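PDB 3JQ0: SusD superfamily protein, which probably binds glycans or other nutrients at the outer membrane of Bacteroides vulgatus. Local coordinates for residues Y102-Y113 / F179-L188; A192-M200 / I452-V460. All blocks are in the same frame, centred on the assembly; numbering follows the deposited sequence. Where two conformers were deposited one is given.

In the fold
Helix 182-199 is common to both contacts, which follow one another along the chain: contact 1 uses its N-terminal end and the loop just before it, contact 2 its C-terminal end. Their centres lie about 22 Å apart. In contact 1 the partner is helix 97-122, which ends about 60 residues earlier in the chain, and the packing is buried and largely apolar. Contact 2 reaches much further along the chain, to helices 448-455 and 457-463, and is partly buried, with polar bonds at its edge. One helix thus ties the TPR-like helical portion of this SusD-type fold to helices from near the C-terminal end of the chain.

Contact 1. Residues Y102-Y113 / F179-L188; sequences YYLGEAYGMRAY and FWSAAATQML
Trp-180 lays its indole against helix 97-122 where Gly-109 leaves room, and most of this contact is aromatic and apolar packing. One ring face meets the backbone of Gly-109 and Met-110; the other has Ala-184 CB 3.5 Å above its plane. As Gly-109 has no side chain, Trp-180 NE1 comes to 3.6 Å from Gly-109 CA. With CG anti to its backbone N (chi1 -162°), Trp-180 points its six-membered ring toward Tyr-113, whose CD1 lies 3.6 Å from Trp-180 CH2; the two ring planes are inclined at 59°. Further along, Leu-188 CD2 fits against Ala-112 CB at 3.7 Å.

One bond within its own segment holds the indole: Trp-180 NE1 donates to Thr-185 OG1 (2.8 Å) in the indole plane, and that hydroxyl also pairs with Ser-163. Across the segments, Glu-106 OE2 comes within 2.6 Å of Trp-180 O, while Glu-106 OE1 is bonded to Asn-16. A water hydrogen-bonded to Tyr-102 OH also accepts from Ala-182 N, bridging the two segments at the start of helix 182-199, where Ser-181 is the N-cap; the same tyrosine hydroxyl is bonded to Ser-172 O.

The two helical segments run in the same general direction, inclined at 27°, with their axes 9.8 Å apart. Helix 75-91 packs on helix 97-122, helix 149-167 touches both partners, and strand 359-363 meets Tyr-113 and Leu-188.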
loop_
_atom_site.group_PDB
_atom_site.type_symbol
_atom_site.label_atom_id
_atom_site.label_comp_id
_atom_site.label_asym_id
_atom_site.label_seq_id
_atom_site.Cartn_x
_atom_site.Cartn_y
_atom_site.Cartn_z
ATOM N N TYR A 102 -4.149 25.628 3.013
ATOM C CA TYR A 102 -3.565 24.348 3.375
ATOM C C TYR A 102 -4.679 23.320 3.618
ATOM O O TYR A 102 -4.607 22.183 3.162
ATOM C CB TYR A 102 -2.630 24.439 4.596
ATOM C CG TYR A 102 -1.581 23.337 4.587
ATOM C CD1 TYR A 102 -0.432 23.449 3.791
ATOM C CD2 TYR A 102 -1.780 22.138 5.269
ATOM C CE1 TYR A 102 0.498 22.473 3.732
ATOM C CE2 TYR A 102 -0.826 21.121 5.209
ATOM C CZ TYR A 102 0.292 21.300 4.429
ATOM O OH TYR A 102 1.228 20.288 4.363
ATOM N N TYR A 103 -5.711 23.721 4.361
ATOM C CA TYR A 103 -6.827 22.811 4.606
ATOM C C TYR A 103 -7.513 22.410 3.298
ATOM O O TYR A 103 -7.876 21.242 3.141
ATOM C CB TYR A 103 -7.869 23.408 5.525
ATOM C CG TYR A 103 -7.522 23.554 6.988
ATOM C CD1 TYR A 103 -6.859 22.574 7.689
ATOM C CD2 TYR A 103 -7.909 24.682 7.684
ATOM C CE1 TYR A 103 -6.601 22.700 9.002
ATOM C CE2 TYR A 103 -7.616 24.830 8.988
ATOM C CZ TYR A 103 -6.970 23.849 9.671
ATOM O OH TYR A 103 -6.707 23.938 11.035
ATOM N N LEU A 104 -7.697 23.334 2.361
ATOM C CA LEU A 104 -8.321 23.009 1.095
ATOM C C LEU A 104 -7.413 22.064 0.304
ATOM O O LEU A 104 -7.920 21.112 -0.310
ATOM C CB LEU A 104 -8.654 24.277 0.312
ATOM C CG LEU A 104 -9.791 25.118 0.883
ATOM C CD1 LEU A 104 -9.959 26.465 0.152
ATOM C CD2 LEU A 104 -11.084 24.348 0.881
ATOM N N GLY A 105 -6.096 22.300 0.334
ATOM C CA GLY A 105 -5.183 21.391 -0.359
ATOM C C GLY A 105 -5.360 19.983 0.179
ATOM O O GLY A 105 -5.468 18.998 -0.588
ATOM N N GLU A 106 -5.465 19.867 1.498
ATOM C CA GLU A 106 -5.654 18.569 2.110
ATOM C C GLU A 106 -6.999 17.933 1.794
ATOM O O GLU A 106 -7.057 16.710 1.505
ATOM C CB GLU A 106 -5.448 18.647 3.613
ATOM C CG GLU A 106 -4.069 19.088 4.044
ATOM C CD GLU A 106 -3.883 18.992 5.530
ATOM O OE1 GLU A 106 -4.705 19.545 6.251
ATOM O OE2 GLU A 106 -2.868 18.392 6.023
ATOM N N ALA A 107 -8.078 18.713 1.864
ATOM C CA ALA A 107 -9.405 18.168 1.697
ATOM C C ALA A 107 -9.660 17.719 0.249
ATOM O O ALA A 107 -10.147 16.606 0.002
ATOM C CB ALA A 107 -10.459 19.164 2.176
ATOM N N TYR A 108 -9.315 18.582 -0.708
ATOM C CA TYR A 108 -9.444 18.183 -2.124
ATOM C C TYR A 108 -8.555 16.950 -2.403
ATOM O O TYR A 108 -8.958 16.057 -3.163
ATOM C CB TYR A 108 -9.091 19.351 -3.027
ATOM C CG TYR A 108 -10.164 20.399 -3.188
ATOM C CD1 TYR A 108 -11.376 20.086 -3.743
ATOM C CD2 TYR A 108 -9.951 21.712 -2.770
ATOM C CE1 TYR A 108 -12.371 21.045 -3.928
ATOM C CE2 TYR A 108 -10.936 22.691 -2.950
ATOM C CZ TYR A 108 -12.129 22.341 -3.517
ATOM O OH TYR A 108 -13.105 23.308 -3.706
ATOM N N GLY A 109 -7.347 16.917 -1.843
ATOM C CA GLY A 109 -6.434 15.793 -2.087
ATOM C C GLY A 109 -7.003 14.494 -1.526
ATOM O O GLY A 109 -6.994 13.461 -2.211
HETATM N N MSE A 110 -7.498 14.542 -0.274
HETATM C CA MSE A 110 -8.085 13.342 0.329
HETATM C C MSE A 110 -9.315 12.874 -0.429
HETATM O O MSE A 110 -9.540 11.646 -0.561
HETATM C CB MSE A 110 -8.406 13.560 1.794
HETATM C CG MSE A 110 -7.194 13.684 2.724
HETATM SE SE MSE A 110 -7.667 13.778 4.598
HETATM C CE MSE A 110 -8.334 15.608 4.610
ATOM N N ARG A 111 -10.128 13.805 -0.931
ATOM C CA ARG A 111 -11.297 13.390 -1.691
ATOM C C ARG A 111 -10.888 12.624 -2.957
ATOM O O ARG A 111 -11.402 11.538 -3.261
ATOM C CB ARG A 111 -12.208 14.584 -2.037
ATOM C CG ARG A 111 -13.488 14.156 -2.731
ATOM C CD ARG A 111 -14.556 15.200 -2.731
ATOM N NE ARG A 111 -14.258 16.275 -3.647
ATOM C CZ ARG A 111 -15.026 17.356 -3.775
ATOM N NH1 ARG A 111 -16.022 17.544 -2.960
ATOM N NH2 ARG A 111 -14.744 18.234 -4.687
ATOM N N ALA A 112 -9.927 13.175 -3.688
ATOM C CA ALA A 112 -9.405 12.526 -4.898
ATOM C C ALA A 112 -8.813 11.156 -4.550
ATOM O O ALA A 112 -8.986 10.197 -5.298
ATOM C CB ALA A 112 -8.364 13.422 -5.549
ATOM N N TYR A 113 -8.096 11.078 -3.429
ATOM C CA TYR A 113 -7.454 9.838 -3.009
ATOM C C TYR A 113 -8.469 8.715 -2.809
ATOM O O TYR A 113 -8.313 7.585 -3.274
ATOM C CB TYR A 113 -6.674 10.129 -1.706
ATOM C CG TYR A 113 -5.979 8.918 -1.161
ATOM C CD1 TYR A 113 -4.785 8.436 -1.712
ATOM C CD2 TYR A 113 -6.528 8.206 -0.101
ATOM C CE1 TYR A 113 -4.177 7.261 -1.215
ATOM C CE2 TYR A 113 -5.909 7.084 0.404
ATOM C CZ TYR A 113 -4.789 6.595 -0.162
ATOM O OH TYR A 113 -4.232 5.402 0.288
ATOM N N PHE A 179 -0.074 14.068 8.028
ATOM C CA PHE A 179 -1.196 14.812 7.486
ATOM C C PHE A 179 -0.945 14.989 5.997
ATOM O O PHE A 179 0.191 15.024 5.534
ATOM C CB PHE A 179 -1.379 16.179 8.187
ATOM C CG PHE A 179 -2.157 16.082 9.482
ATOM C CD1 PHE A 179 -1.674 15.387 10.592
ATOM C CD2 PHE A 179 -3.400 16.665 9.589
ATOM C CE1 PHE A 179 -2.425 15.318 11.762
ATOM C CE2 PHE A 179 -4.140 16.573 10.752
ATOM C CZ PHE A 179 -3.683 15.884 11.813
ATOM N N TRP A 180 -2.028 15.145 5.228
ATOM C CA TRP A 180 -1.905 15.315 3.803
ATOM C C TRP A 180 -1.125 16.597 3.477
ATOM O O TRP A 180 -1.176 17.569 4.220
ATOM C CB TRP A 180 -3.293 15.292 3.128
ATOM C CG TRP A 180 -3.261 15.037 1.650
ATOM C CD1 TRP A 180 -3.139 15.969 0.642
ATOM C CD2 TRP A 180 -3.330 13.757 1.018
ATOM N NE1 TRP A 180 -3.162 15.327 -0.567
ATOM C CE2 TRP A 180 -3.255 13.981 -0.387
ATOM C CE3 TRP A 180 -3.485 12.454 1.487
ATOM C CZ2 TRP A 180 -3.277 12.957 -1.312
ATOM C CZ3 TRP A 180 -3.511 11.410 0.557
ATOM C CH2 TRP A 180 -3.422 11.676 -0.826
ATOM N N SER A 181 -0.415 16.607 2.356
ATOM C CA SER A 181 0.511 17.705 2.004
ATOM C C SER A 181 0.596 17.814 0.486
ATOM O O SER A 181 0.089 16.955 -0.272
ATOM C CB SER A 181 1.901 17.422 2.568
ATOM O OG SER A 181 2.494 16.324 1.896
ATOM N N ALA A 182 1.314 18.829 0.014
ATOM C CA ALA A 182 1.482 19.032 -1.412
ATOM C C ALA A 182 2.149 17.854 -2.109
ATOM O O ALA A 182 1.770 17.487 -3.229
ATOM C CB ALA A 182 2.254 20.313 -1.695
ATOM N N ALA A 183 3.130 17.230 -1.449
ATOM C CA ALA A 183 3.820 16.117 -2.054
ATOM C C ALA A 183 2.904 14.893 -2.116
ATOM O O ALA A 183 3.028 14.093 -3.030
ATOM C CB ALA A 183 5.126 15.788 -1.319
ATOM N N ALA A 184 1.992 14.741 -1.165
ATOM C CA ALA A 184 1.009 13.666 -1.224
ATOM C C ALA A 184 0.106 13.846 -2.460
ATOM O O ALA A 184 -0.184 12.904 -3.216
ATOM C CB ALA A 184 0.173 13.575 0.046
ATOM N N THR A 185 -0.361 15.083 -2.694
ATOM C CA THR A 185 -1.152 15.369 -3.902
ATOM C C THR A 185 -0.336 15.067 -5.174
ATOM O O THR A 185 -0.902 14.515 -6.124
ATOM C CB THR A 185 -1.671 16.806 -3.910
ATOM O OG1 THR A 185 -2.664 16.856 -2.905
ATOM C CG2 THR A 185 -2.290 17.175 -5.265
ATOM N N GLN A 186 0.942 15.413 -5.240
ATOM C CA GLN A 186 1.738 15.105 -6.428
ATOM C C GLN A 186 1.926 13.596 -6.642
ATOM O O GLN A 186 1.870 13.141 -7.765
ATOM C CB GLN A 186 3.070 15.837 -6.428
ATOM C CG GLN A 186 2.912 17.349 -6.487
ATOM C CD GLN A 186 2.178 17.798 -7.726
ATOM O OE1 GLN A 186 2.601 17.506 -8.863
ATOM N NE2 GLN A 186 1.074 18.508 -7.523
HETATM N N MSE A 187 2.089 12.824 -5.551
HETATM C CA MSE A 187 2.134 11.371 -5.667
HETATM C C MSE A 187 0.837 10.853 -6.266
HETATM O O MSE A 187 0.839 10.034 -7.198
HETATM C CB MSE A 187 2.350 10.723 -4.289
HETATM C CG MSE A 187 3.780 10.696 -3.782
HETATM SE SE MSE A 187 5.013 9.719 -4.904
HETATM C CE MSE A 187 4.251 7.994 -4.815
ATOM N N LEU A 188 -0.295 11.269 -5.722
ATOM C CA LEU A 188 -1.593 10.818 -6.194
ATOM C C LEU A 188 -1.791 11.245 -7.650
ATOM O O LEU A 188 -2.302 10.484 -8.470
ATOM C CB LEU A 188 -2.682 11.401 -5.309
ATOM C CG LEU A 188 -4.107 11.165 -5.801
ATOM C CD1 LEU A 188 -4.453 9.681 -5.867
ATOM C CD2 LEU A 188 -5.092 11.923 -4.900
HETATM O O HOH W 1 2.529 20.881 1.614
#

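Contact 2. Residues A192-M200 / I452-V460; sequences AYLWSGRQM and IRLLGWDYV. With SO4 (sulfate ion), chain G.
Leu-454 pushes its CD1 methyl against helix 182-199, where this helix of the SusD fold meets two consecutive short helices, 448-455 and 457-463, separated by Gly-456. That methyl lies 3.6 Å from Trp-195 CA and also touches the CB atoms of Leu-194 and Arg-198. Beside it, the indole of Trp-195 meets the guanidinium of Arg-453 with its rim: Trp-195 CH2 sits over the guanidinium face, 3.8 Å from Arg-453 NH2, and the two planes are almost perpendicular at 86°.

The last turn of helix 448-455 presents carbonyls to polar side chains. Arg-198 reaches Leu-455 O side-on with two nitrogens, NE and NH2, and the carbonyl oxygen lies in the guanidinium plane; the NH2 bond, 3.0 Å from Arg-198 NH2 to Leu-455 O, falls on a lone pair. Leu-455 CD2 lies over one face of the same guanidinium. Gln-199, bent at chi2 (-62°), brings NE2 to 2.9 Å from Leu-454 O, approaching from above the carbonyl plane, while its CG lies over the centre of the Trp-195 ring.

Farther out, Arg-120 O accepts from Arg-453 NH2, holding the guanidinium beside the indole, and Met-153 of helix 149-167 packs on Trp-195. Leu-377 of helix 364-377 touches both Leu-194 and Arg-198. Gly-456, with positive phi (117°), makes the turn between the two short helices and is the N-cap of the second. A sulfate, probably from the crystallisation liquor, sits at that helix start: it accepts from Gln-199 NE2, and its O1 lies 2.9 Å from Trp-457 N.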
loop_
_atom_site.group_PDB
_atom_site.type_symbol
_atom_site.label_atom_id
_atom_site.label_comp_id
_atom_site.label_asym_id
_atom_site.label_seq_id
_atom_site.Cartn_x
_atom_site.Cartn_y
_atom_site.Cartn_z
ATOM N N ALA A 192 -2.635 8.806 -10.713
ATOM C CA ALA A 192 -3.871 8.980 -11.465
ATOM C C ALA A 192 -3.598 9.157 -12.957
ATOM O O ALA A 192 -4.306 8.576 -13.799
ATOM C CB ALA A 192 -4.654 10.190 -10.943
ATOM N N TYR A 193 -2.551 9.921 -13.315
ATOM C CA TYR A 193 -2.237 10.110 -14.719
ATOM C C TYR A 193 -1.554 8.875 -15.305
ATOM O O TYR A 193 -1.722 8.616 -16.509
ATOM C CB TYR A 193 -1.489 11.432 -14.948
ATOM C CG TYR A 193 -2.385 12.615 -14.892
ATOM C CD1 TYR A 193 -2.741 13.236 -13.700
ATOM C CD2 TYR A 193 -2.889 13.177 -16.067
ATOM C CE1 TYR A 193 -3.584 14.325 -13.684
ATOM C CE2 TYR A 193 -3.721 14.280 -16.053
ATOM C CZ TYR A 193 -4.077 14.853 -14.848
ATOM O OH TYR A 193 -4.908 15.960 -14.811
ATOM N N LEU A 194 -0.798 8.091 -14.525
ATOM C CA LEU A 194 -0.387 6.788 -15.044
ATOM C C LEU A 194 -1.592 5.919 -15.382
ATOM O O LEU A 194 -1.638 5.277 -16.446
ATOM C CB LEU A 194 0.503 6.040 -14.032
ATOM C CG LEU A 194 1.953 6.437 -13.904
ATOM C CD1 LEU A 194 2.635 5.568 -12.831
ATOM C CD2 LEU A 194 2.692 6.290 -15.238
ATOM N N TRP A 195 -2.586 5.907 -14.496
ATOM C CA TRP A 195 -3.746 5.080 -14.669
ATOM C C TRP A 195 -4.550 5.537 -15.897
ATOM O O TRP A 195 -4.914 4.747 -16.778
ATOM C CB TRP A 195 -4.655 5.119 -13.439
ATOM C CG TRP A 195 -5.802 4.176 -13.521
ATOM C CD1 TRP A 195 -7.011 4.411 -14.100
ATOM C CD2 TRP A 195 -5.838 2.820 -13.072
ATOM N NE1 TRP A 195 -7.791 3.292 -14.038
ATOM C CE2 TRP A 195 -7.096 2.308 -13.396
ATOM C CE3 TRP A 195 -4.920 1.994 -12.404
ATOM C CZ2 TRP A 195 -7.479 0.996 -13.093
ATOM C CZ3 TRP A 195 -5.287 0.707 -12.127
ATOM C CH2 TRP A 195 -6.571 0.231 -12.444
ATOM N N SER A 196 -4.802 6.838 -16.011
ATOM C CA SER A 196 -5.532 7.242 -17.220
ATOM C C SER A 196 -4.698 7.027 -18.471
ATOM O O SER A 196 -5.248 6.633 -19.500
ATOM C CB SER A 196 -6.033 8.661 -17.161
ATOM O OG SER A 196 -4.992 9.609 -17.077
ATOM N N GLY A 197 -3.376 7.206 -18.390
ATOM C CA GLY A 197 -2.522 7.000 -19.550
ATOM C C GLY A 197 -2.562 5.548 -20.054
ATOM O O GLY A 197 -2.619 5.308 -21.258
ATOM N N ARG A 198 -2.499 4.588 -19.122
ATOM C CA ARG A 198 -2.348 3.183 -19.459
ATOM C C ARG A 198 -3.660 2.428 -19.516
ATOM O O ARG A 198 -3.800 1.527 -20.361
ATOM C CB ARG A 198 -1.377 2.556 -18.459
ATOM C CG ARG A 198 -1.080 1.072 -18.639
ATOM C CD ARG A 198 -0.256 0.799 -19.902
ATOM N NE ARG A 198 0.069 -0.621 -19.919
ATOM C CZ ARG A 198 1.110 -1.172 -20.517
ATOM N NH1 ARG A 198 1.966 -0.432 -21.204
ATOM N NH2 ARG A 198 1.304 -2.451 -20.367
ATOM N N GLN A 199 -4.586 2.768 -18.635
ATOM C CA GLN A 199 -5.869 2.097 -18.559
ATOM C C GLN A 199 -7.010 2.786 -19.276
ATOM O O GLN A 199 -8.044 2.180 -19.467
ATOM C CB GLN A 199 -6.291 1.828 -17.097
ATOM C CG GLN A 199 -5.481 0.716 -16.426
ATOM C CD GLN A 199 -5.704 -0.583 -17.173
ATOM O OE1 GLN A 199 -6.861 -0.955 -17.384
ATOM N NE2 GLN A 199 -4.642 -1.224 -17.656
HETATM N N MSE A 200 -6.870 4.067 -19.621
HETATM C CA MSE A 200 -7.957 4.831 -20.223
HETATM C C MSE A 200 -7.509 5.576 -21.476
HETATM O O MSE A 200 -8.048 6.640 -21.810
HETATM C CB MSE A 200 -8.581 5.780 -19.198
HETATM C CG MSE A 200 -9.116 5.075 -17.967
HETATM SE SE MSE A 200 -9.557 6.260 -16.469
HETATM C CE MSE A 200 -11.189 5.483 -15.944
ATOM N N ILE A 452 -0.171 -4.536 -10.895
ATOM C CA ILE A 452 -0.472 -5.388 -12.025
ATOM C C ILE A 452 -1.718 -4.912 -12.750
ATOM O O ILE A 452 -1.809 -4.949 -13.975
ATOM C CB ILE A 452 -0.440 -6.890 -11.655
ATOM C CG1 ILE A 452 -1.570 -7.299 -10.714
ATOM C CG2 ILE A 452 0.944 -7.250 -11.114
ATOM C CD1 ILE A 452 -1.527 -8.767 -10.286
ATOM N N ARG A 453 -2.712 -4.432 -11.995
ATOM C CA ARG A 453 -3.904 -3.850 -12.592
ATOM C C ARG A 453 -3.561 -2.651 -13.479
ATOM O O ARG A 453 -4.111 -2.519 -14.588
ATOM C CB ARG A 453 -4.872 -3.401 -11.506
ATOM C CG ARG A 453 -5.696 -4.551 -10.923
ATOM C CD ARG A 453 -6.927 -4.837 -11.756
ATOM N NE ARG A 453 -7.951 -3.791 -11.550
ATOM C CZ ARG A 453 -8.533 -3.054 -12.475
ATOM N NH1 ARG A 453 -8.192 -3.155 -13.759
ATOM N NH2 ARG A 453 -9.456 -2.184 -12.102
ATOM N N LEU A 454 -2.659 -1.788 -13.027
ATOM C CA LEU A 454 -2.246 -0.626 -13.844
ATOM C C LEU A 454 -1.741 -1.077 -15.203
ATOM O O LEU A 454 -2.156 -0.541 -16.240
ATOM C CB LEU A 454 -1.189 0.158 -13.133
ATOM C CG LEU A 454 -0.498 1.229 -13.966
ATOM C CD1 LEU A 454 -1.463 2.368 -14.436
ATOM C CD2 LEU A 454 0.644 1.822 -13.162
ATOM N N LEU A 455 -0.861 -2.065 -15.223
ATOM C CA LEU A 455 -0.246 -2.486 -16.473
ATOM C C LEU A 455 -1.124 -3.296 -17.367
ATOM O O LEU A 455 -0.885 -3.342 -18.588
ATOM C CB LEU A 455 1.121 -3.146 -16.229
ATOM C CG LEU A 455 2.209 -2.179 -15.741
ATOM C CD1 LEU A 455 3.549 -2.940 -15.514
ATOM C CD2 LEU A 455 2.411 -0.969 -16.651
ATOM N N GLY A 456 -2.162 -3.933 -16.818
ATOM C CA GLY A 456 -3.220 -4.495 -17.607
ATOM C C GLY A 456 -3.359 -6.009 -17.505
ATOM O O GLY A 456 -2.587 -6.673 -16.799
ATOM N N TRP A 457 -4.309 -6.538 -18.269
ATOM C CA TRP A 457 -4.703 -7.941 -18.146
ATOM C C TRP A 457 -3.507 -8.889 -18.301
ATOM O O TRP A 457 -3.407 -9.872 -17.567
ATOM C CB TRP A 457 -5.779 -8.307 -19.164
ATOM C CG TRP A 457 -6.035 -9.783 -19.271
ATOM C CD1 TRP A 457 -5.789 -10.592 -20.353
ATOM C CD2 TRP A 457 -6.503 -10.668 -18.235
ATOM N NE1 TRP A 457 -6.108 -11.894 -20.064
ATOM C CE2 TRP A 457 -6.575 -11.973 -18.777
ATOM C CE3 TRP A 457 -6.878 -10.492 -16.892
ATOM C CZ2 TRP A 457 -6.959 -13.075 -18.042
ATOM C CZ3 TRP A 457 -7.264 -11.587 -16.170
ATOM C CH2 TRP A 457 -7.299 -12.865 -16.740
ATOM N N ASP A 458 -2.598 -8.642 -19.243
ATOM C CA ASP A 458 -1.496 -9.583 -19.414
ATOM C C ASP A 458 -0.713 -9.791 -18.132
ATOM O O ASP A 458 -0.323 -10.915 -17.823
ATOM C CB ASP A 458 -0.572 -9.124 -20.507
ATOM C CG ASP A 458 -1.246 -9.109 -21.895
ATOM O OD1 ASP A 458 -2.227 -9.815 -22.102
ATOM O OD2 ASP A 458 -0.684 -8.434 -22.772
ATOM N N TYR A 459 -0.529 -8.704 -17.371
ATOM C CA TYR A 459 0.188 -8.770 -16.115
ATOM C C TYR A 459 -0.682 -9.293 -14.968
ATOM O O TYR A 459 -0.225 -10.106 -14.162
ATOM C CB TYR A 459 0.771 -7.396 -15.774
ATOM C CG TYR A 459 1.766 -6.915 -16.811
ATOM C CD1 TYR A 459 3.094 -7.289 -16.807
ATOM C CD2 TYR A 459 1.345 -6.181 -17.913
ATOM C CE1 TYR A 459 3.965 -6.884 -17.828
ATOM C CE2 TYR A 459 2.170 -5.811 -18.923
ATOM C CZ TYR A 459 3.499 -6.143 -18.880
ATOM O OH TYR A 459 4.378 -5.749 -19.876
ATOM N N VAL A 460 -1.928 -8.856 -14.888
ATOM C CA VAL A 460 -2.885 -9.434 -13.952
ATOM C C VAL A 460 -2.904 -10.954 -14.091
ATOM O O VAL A 460 -2.928 -11.666 -13.080
ATOM C CB VAL A 460 -4.285 -8.832 -14.146
ATOM C CG1 VAL A 460 -5.318 -9.603 -13.325
ATOM C CG2 VAL A 460 -4.326 -7.356 -13.855
HETATM S S SO4 G . -5.631 -3.938 -20.659
HETATM O O1 SO4 G . -6.199 -4.917 -19.687
HETATM O O2 SO4 G . -6.309 -3.954 -21.938
HETATM O O3 SO4 G . -5.718 -2.673 -20.020
HETATM O O4 SO4 G . -4.194 -4.148 -20.815
HETATM O O HOH W 2 3.348 -4.022 -21.782
#